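Local coordinates for predicted protein (Acinetobacter sp. RUH2624, PDB 4MEA) that hydrolyses epoxides as a secreted alpha/beta-hydrolase of the Cif type, and probably serves the bacterium as a virulence factor, at residues A[40-44]-A[118-122]; A[46-50]-A[97-101]. One frame throughout, in Å; residues are numbered along the deposited sequence.

Interaction 1: A[40-44]-A[118-122]; sequences KFIES and AIKKI
The flat group that meets its partner across this contact is the peptide carbonyl of E43: K121 NZ lies 3.4 Å from E43 O, nearly in line with the C=O bond, and makes a weak hydrogen bond. The ring of F41, by contrast, turns away from the helix and meets the ring of H50 on the far side of the sheet.

To reach the carbonyl, K121 bends twice, at chi2 and again at chi3, and in doing so arches its aliphatic part past the tip of I42. Thus I42 CD1 touches both K121 CB, at 3.8 Å, and K121 CE, at 4.0 Å. The isoleucine earns this reach by an extended branch: CG1 stands opposite the backbone N (chi1 -170°) and CD1 continues outward. Its second branch works deeper, with I42 CG2 set 3.8 Å from A118 CB and 4.0 Å from I122 CD1. The two branches of one strand residue therefore touch helix positions i, i+3 and i+4, a good example of how a single branched side chain can meet several residues of a helix.

S44, the next strand residue to point at the helix, brings its CB to 4.2 Å from A118 CB, while its buried hydroxyl is satisfied by I114 O, one turn earlier.

The strand is the outermost one at its end of the central sheet, and helix 108-123 links strands 87-90 and 128-133 in this alpha/beta-hydrolase fold; the axes of 40-44 and 118-122 come within 9.2 Å of each other at 132°. I122 carries the packing inward to Y51 and E53 of strand 47-54 and to I88 of strand 87-90.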
ATOM      1  N   LYS A  40     -23.081 -18.794 -19.518  1.00  9.35           N
ATOM      2  CA  LYS A  40     -23.851 -17.945 -20.419  1.00 14.62           C
ATOM      3  C   LYS A  40     -23.388 -16.506 -20.323  1.00 17.92           C
ATOM      4  O   LYS A  40     -22.646 -16.150 -19.416  1.00 13.38           O
ATOM      5  CB  LYS A  40     -25.336 -18.003 -20.060  1.00 19.37           C
ATOM      6  CG  LYS A  40     -25.951 -19.378 -20.159  1.00 23.73           C
ATOM      7  CD  LYS A  40     -27.433 -19.307 -19.888  1.00 30.90           C
ATOM      8  CE  LYS A  40     -28.047 -20.689 -19.842  1.00 43.09           C
ATOM      9  NZ  LYS A  40     -29.534 -20.616 -19.738  1.00 51.26           N
ATOM     10  N   PHE A  41     -23.849 -15.679 -21.257  1.00 11.10           N
ATOM     11  CA  PHE A  41     -23.535 -14.261 -21.247  1.00 14.95           C
ATOM     12  C   PHE A  41     -24.815 -13.444 -21.374  1.00 22.52           C
ATOM     13  O   PHE A  41     -25.797 -13.896 -21.963  1.00 21.66           O
ATOM     14  CB  PHE A  41     -22.580 -13.912 -22.389  1.00 12.71           C
ATOM     15  CG  PHE A  41     -21.229 -14.565 -22.277  1.00 14.01           C
ATOM     16  CD1 PHE A  41     -20.145 -13.861 -21.780  1.00 14.18           C
ATOM     17  CD2 PHE A  41     -21.044 -15.882 -22.672  1.00 15.54           C
ATOM     18  CE1 PHE A  41     -18.891 -14.455 -21.681  1.00 16.44           C
ATOM     19  CE2 PHE A  41     -19.800 -16.483 -22.570  1.00 19.87           C
ATOM     20  CZ  PHE A  41     -18.719 -15.764 -22.077  1.00 17.33           C
ATOM     21  N   ILE A  42     -24.802 -12.238 -20.818  1.00 21.58           N
ATOM     22  CA  ILE A  42     -25.961 -11.362 -20.909  1.00 17.02           C
ATOM     23  C   ILE A  42     -25.565  -9.893 -20.914  1.00 21.91           C
ATOM     24  O   ILE A  42     -24.706  -9.460 -20.140  1.00 15.23           O
ATOM     25  CB  ILE A  42     -26.972 -11.619 -19.774  1.00 18.23           C
ATOM     26  CG1 ILE A  42     -28.276 -10.864 -20.056  1.00 22.15           C
ATOM     27  CG2 ILE A  42     -26.378 -11.217 -18.427  1.00 14.23           C
ATOM     28  CD1 ILE A  42     -29.406 -11.212 -19.125  1.00 26.05           C
ATOM     29  N   GLU A  43     -26.212  -9.125 -21.785  1.00 13.34           N
ATOM     30  CA  GLU A  43     -25.907  -7.708 -21.916  1.00 17.17           C
ATOM     31  C   GLU A  43     -26.755  -6.906 -20.934  1.00 22.02           C
ATOM     32  O   GLU A  43     -27.967  -7.123 -20.818  1.00 19.38           O
ATOM     33  CB  GLU A  43     -26.149  -7.236 -23.353  1.00 17.62           C
ATOM     34  CG  GLU A  43     -25.422  -5.948 -23.712  1.00 31.44           C
ATOM     35  CD  GLU A  43     -23.982  -6.186 -24.132  1.00 31.95           C
ATOM     36  OE1 GLU A  43     -23.165  -5.253 -24.006  1.00 39.66           O
ATOM     37  OE2 GLU A  43     -23.672  -7.299 -24.607  1.00 29.36           O
ATOM     38  N   SER A  44     -26.104  -6.000 -20.211  1.00 18.68           N
ATOM     39  CA  SER A  44     -26.780  -5.109 -19.278  1.00 13.49           C
ATOM     40  C   SER A  44     -26.107  -3.749 -19.320  1.00 20.60           C
ATOM     41  O   SER A  44     -24.923  -3.620 -18.995  1.00  9.76           O
ATOM     42  CB  SER A  44     -26.731  -5.654 -17.850  1.00 12.71           C
ATOM     43  OG  SER A  44     -27.427  -4.791 -16.957  1.00 16.32           O
ATOM     44  N   ALA A 118     -29.342  -7.444 -14.992  1.00 17.89           N
ATOM     45  CA  ALA A 118     -29.077  -8.803 -15.452  1.00 17.63           C
ATOM     46  C   ALA A 118     -29.753  -9.802 -14.533  1.00 13.96           C
ATOM     47  O   ALA A 118     -30.362 -10.770 -14.987  1.00 16.82           O
ATOM     48  CB  ALA A 118     -27.569  -9.062 -15.506  1.00 20.66           C
ATOM     49  N   ILE A 119     -29.648  -9.553 -13.232  1.00 15.67           N
ATOM     50  CA  ILE A 119     -30.251 -10.424 -12.235  1.00 11.50           C
ATOM     51  C   ILE A 119     -31.761 -10.564 -12.451  1.00 17.23           C
ATOM     52  O   ILE A 119     -32.308 -11.665 -12.372  1.00 18.08           O
ATOM     53  CB  ILE A 119     -29.946  -9.933 -10.809  1.00 10.29           C
ATOM     54  CG1 ILE A 119     -28.456 -10.132 -10.502  1.00 14.35           C
ATOM     55  CG2 ILE A 119     -30.791 -10.674  -9.800  1.00  8.47           C
ATOM     56  CD1 ILE A 119     -27.988  -9.431  -9.235  1.00 14.28           C
ATOM     57  N   LYS A 120     -32.429  -9.452 -12.749  1.00 15.76           N
ATOM     58  CA  LYS A 120     -33.868  -9.494 -12.949  1.00 17.95           C
ATOM     59  C   LYS A 120     -34.194 -10.435 -14.110  1.00 18.40           C
ATOM     60  O   LYS A 120     -35.184 -11.165 -14.070  1.00 24.75           O
ATOM     61  CB  LYS A 120     -34.428  -8.088 -13.193  1.00 24.90           C
ATOM     62  CG  LYS A 120     -34.492  -7.207 -11.933  1.00 22.36           C
ATOM     63  CD  LYS A 120     -35.571  -7.690 -10.970  1.00 27.63           C
ATOM     64  CE  LYS A 120     -35.806  -6.708  -9.822  1.00 31.24           C
ATOM     65  NZ  LYS A 120     -36.106  -5.332 -10.308  1.00 36.96           N
ATOM     66  N   LYS A 121     -33.342 -10.432 -15.132  1.00 17.10           N
ATOM     67  CA  LYS A 121     -33.572 -11.260 -16.321  1.00 13.59           C
ATOM     68  C   LYS A 121     -33.193 -12.724 -16.104  1.00 21.28           C
ATOM     69  O   LYS A 121     -33.895 -13.628 -16.567  1.00 18.56           O
ATOM     70  CB  LYS A 121     -32.845 -10.677 -17.542  1.00 14.96           C
ATOM     71  CG  LYS A 121     -33.476  -9.387 -18.047  1.00 30.04           C
ATOM     72  CD  LYS A 121     -32.450  -8.419 -18.619  1.00 48.40           C
ATOM     73  CE  LYS A 121     -32.237  -8.620 -20.109  1.00 53.96           C
ATOM     74  NZ  LYS A 121     -31.308  -7.589 -20.661  1.00 61.06           N
ATOM     75  N   ILE A 122     -32.095 -12.966 -15.396  1.00 18.14           N
ATOM     76  CA  ILE A 122     -31.631 -14.339 -15.196  1.00 22.51           C
ATOM     77  C   ILE A 122     -32.410 -15.030 -14.082  1.00 23.94           C
ATOM     78  O   ILE A 122     -32.771 -16.201 -14.198  1.00 24.26           O
ATOM     79  CB  ILE A 122     -30.140 -14.387 -14.825  1.00 23.12           C
ATOM     80  CG1 ILE A 122     -29.288 -13.737 -15.909  1.00 23.91           C
ATOM     81  CG2 ILE A 122     -29.695 -15.822 -14.589  1.00 22.83           C
ATOM     82  CD1 ILE A 122     -27.888 -13.375 -15.416  1.00 17.71           C
TER

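Interaction 2: A[46-50]-A[97-101]; sequences GVKLH and QSGPI
Q97 lays its side chain along H50, and the contact can be read atom by atom. Its CB sits 3.6 Å from H50 CB and almost as near to the start of the ring; beyond CG the chain runs extended, so that CD passes beside CE1 and ND1. At the tip, Q97 NE2 stands 3.2 Å above one face of the imidazole, offset toward the rim, with CE1 its nearest ring atom. Amide and ring planes are 40° apart, short of a parallel stack, and the NE2 group is engaged by Y33 OH.

Residues 97-101 belong to the loop that follows strand 87-90 in the alpha/beta-hydrolase fold, where epoxide hydrolases commonly carry a Gly-x-Gly-x-Ser sequence; S98 is its serine. Here 97-101 runs roughly antiparallel to 47-50. S98 OG accepts the backbone N-H of H50 at 2.9 Å (160° at the hydrogen) and also bonds to D91 O. D91 OD2 holds both H50 ND1 and Q97 N, and with S39 OG bonded to H50 NE2 the two partners probably fix the ring's rotation.

One step along, G99 N donates to K48 O over 2.8 Å. The same oxygen receives a CA-H contact from S98 and a bond from a water that lies 2.7 Å from Q97 O and donates to that oxygen too. Further on, V47 CG1 presses to 3.3 Å from G99 O.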
ATOM      1  N   GLY A  46     -25.107  -2.140 -21.738  1.00 20.27           N
ATOM      2  CA  GLY A  46     -24.011  -2.112 -22.687  1.00 17.42           C
ATOM      3  C   GLY A  46     -22.782  -2.883 -22.228  1.00 18.85           C
ATOM      4  O   GLY A  46     -21.745  -2.843 -22.890  1.00 22.07           O
ATOM      5  N   VAL A  47     -22.893  -3.578 -21.097  1.00 16.68           N
ATOM      6  CA  VAL A  47     -21.790  -4.391 -20.583  1.00 15.10           C
ATOM      7  C   VAL A  47     -22.178  -5.857 -20.690  1.00 16.72           C
ATOM      8  O   VAL A  47     -23.222  -6.269 -20.165  1.00  9.70           O
ATOM      9  CB  VAL A  47     -21.445  -4.057 -19.105  1.00 18.21           C
ATOM     10  CG1 VAL A  47     -20.342  -4.984 -18.579  1.00 13.93           C
ATOM     11  CG2 VAL A  47     -21.024  -2.592 -18.959  1.00 13.62           C
ATOM     12  N   LYS A  48     -21.357  -6.640 -21.390  1.00 16.55           N
ATOM     13  CA  LYS A  48     -21.605  -8.072 -21.502  1.00 14.47           C
ATOM     14  C   LYS A  48     -21.094  -8.816 -20.266  1.00 20.91           C
ATOM     15  O   LYS A  48     -19.878  -8.916 -20.034  1.00 15.69           O
ATOM     16  CB  LYS A  48     -20.983  -8.653 -22.775  1.00 11.69           C
ATOM     17  CG  LYS A  48     -21.475 -10.075 -23.071  1.00 18.64           C
ATOM     18  CD  LYS A  48     -20.952 -10.597 -24.396  1.00 27.64           C
ATOM     19  CE  LYS A  48     -21.605  -9.878 -25.569  1.00 32.60           C
ATOM     20  NZ  LYS A  48     -21.203 -10.500 -26.864  1.00 34.26           N
ATOM     21  N   LEU A  49     -22.026  -9.325 -19.469  1.00 11.79           N
ATOM     22  CA  LEU A  49     -21.665 -10.072 -18.267  1.00  8.19           C
ATOM     23  C   LEU A  49     -21.635 -11.573 -18.530  1.00 18.92           C
ATOM     24  O   LEU A  49     -22.495 -12.118 -19.237  1.00 14.72           O
ATOM     25  CB  LEU A  49     -22.652  -9.778 -17.131  1.00 11.04           C
ATOM     26  CG  LEU A  49     -22.847  -8.334 -16.666  1.00 16.33           C
ATOM     27  CD1 LEU A  49     -24.013  -8.278 -15.701  1.00 16.41           C
ATOM     28  CD2 LEU A  49     -21.589  -7.771 -16.016  1.00 16.18           C
ATOM     29  N   HIS A  50     -20.630 -12.239 -17.972  1.00 13.52           N
ATOM     30  CA  HIS A  50     -20.601 -13.696 -17.959  1.00 13.21           C
ATOM     31  C   HIS A  50     -21.203 -14.194 -16.648  1.00 14.99           C
ATOM     32  O   HIS A  50     -20.983 -13.609 -15.584  1.00 11.22           O
ATOM     33  CB  HIS A  50     -19.168 -14.215 -18.124  1.00 15.86           C
ATOM     34  CG  HIS A  50     -19.025 -15.691 -17.902  1.00 15.35           C
ATOM     35  ND1 HIS A  50     -18.327 -16.220 -16.836  1.00 11.81           N
ATOM     36  CD2 HIS A  50     -19.486 -16.751 -18.612  1.00  9.91           C
ATOM     37  CE1 HIS A  50     -18.364 -17.539 -16.899  1.00 17.02           C
ATOM     38  NE2 HIS A  50     -19.063 -17.887 -17.966  1.00 17.12           N
ATOM     39  N   GLN A  97     -14.930 -13.312 -17.121  1.00 14.57           N
ATOM     40  CA  GLN A  97     -15.235 -13.219 -18.554  1.00 11.28           C
ATOM     41  C   GLN A  97     -16.225 -12.101 -18.896  1.00 18.02           C
ATOM     42  O   GLN A  97     -16.722 -12.018 -20.028  1.00 16.04           O
ATOM     43  CB  GLN A  97     -15.713 -14.572 -19.084  1.00 10.28           C
ATOM     44  CG  GLN A  97     -14.626 -15.635 -18.972  1.00 14.05           C
ATOM     45  CD  GLN A  97     -15.118 -17.018 -19.324  1.00 17.62           C
ATOM     46  OE1 GLN A  97     -15.207 -17.376 -20.504  1.00 14.18           O
ATOM     47  NE2 GLN A  97     -15.437 -17.812 -18.302  1.00 12.63           N
ATOM     48  N   SER A  98     -16.498 -11.235 -17.922  1.00  9.34           N
ATOM     49  CA  SER A  98     -17.332 -10.059 -18.169  1.00 14.58           C
ATOM     50  C   SER A  98     -16.519  -8.939 -18.808  1.00 18.84           C
ATOM     51  O   SER A  98     -15.344  -8.771 -18.498  1.00 16.77           O
ATOM     52  CB  SER A  98     -17.966  -9.552 -16.872  1.00  9.80           C
ATOM     53  OG  SER A  98     -18.930 -10.464 -16.380  1.00  9.41           O
ATOM     54  N   GLY A  99     -17.152  -8.171 -19.690  1.00 16.86           N
ATOM     55  CA  GLY A  99     -16.510  -7.014 -20.300  1.00 13.92           C
ATOM     56  C   GLY A  99     -16.447  -5.797 -19.382  1.00 13.85           C
ATOM     57  O   GLY A  99     -17.167  -5.726 -18.381  1.00 11.35           O
ATOM     58  N   PRO A 100     -15.592  -4.821 -19.730  1.00  9.15           N
ATOM     59  CA  PRO A 100     -15.295  -3.655 -18.886  1.00 10.34           C
ATOM     60  C   PRO A 100     -16.360  -2.550 -18.912  1.00 18.27           C
ATOM     61  O   PRO A 100     -17.154  -2.436 -19.853  1.00 13.38           O
ATOM     62  CB  PRO A 100     -14.001  -3.121 -19.502  1.00 14.39           C
ATOM     63  CG  PRO A 100     -14.128  -3.459 -20.944  1.00 17.48           C
ATOM     64  CD  PRO A 100     -14.791  -4.814 -20.970  1.00 17.08           C
ATOM     65  N   ILE A 101     -16.358  -1.732 -17.865  1.00 16.98           N
ATOM     66  CA  ILE A 101     -17.130  -0.501 -17.849  1.00 16.71           C
ATOM     67  C   ILE A 101     -16.270   0.567 -18.505  1.00 15.12           C
ATOM     68  O   ILE A 101     -15.297   1.049 -17.918  1.00 15.80           O
ATOM     69  CB  ILE A 101     -17.498  -0.072 -16.417  1.00 14.26           C
ATOM     70  CG1 ILE A 101     -18.295  -1.186 -15.724  1.00 16.51           C
ATOM     71  CG2 ILE A 101     -18.281   1.244 -16.428  1.00 11.91           C
ATOM     72  CD1 ILE A 101     -18.829  -0.806 -14.333  1.00 15.99           C
TER
HETATM   73  O   HOH W   1     -17.926 -10.624 -22.032  1.00 21.93           O

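From the N terminus, the chain first lays down strand 37-44, which supplies the opening half of interaction 1, and turns back at once into strand 47-54, its antiparallel neighbour, which opens interaction 2. After strands 61-64 and 87-90 the loop 97-101 returns to close interaction 2; helix 108-123 then closes interaction 1 around it. The two loops thus nest without crossing. Their strands are joined directly, I42 O to L49 N, and E43 packs on K48. Together the contacts tie two different elements to the margin of one sheet: a helix packed on the outermost strand, and a loop bonded to the strand beside it.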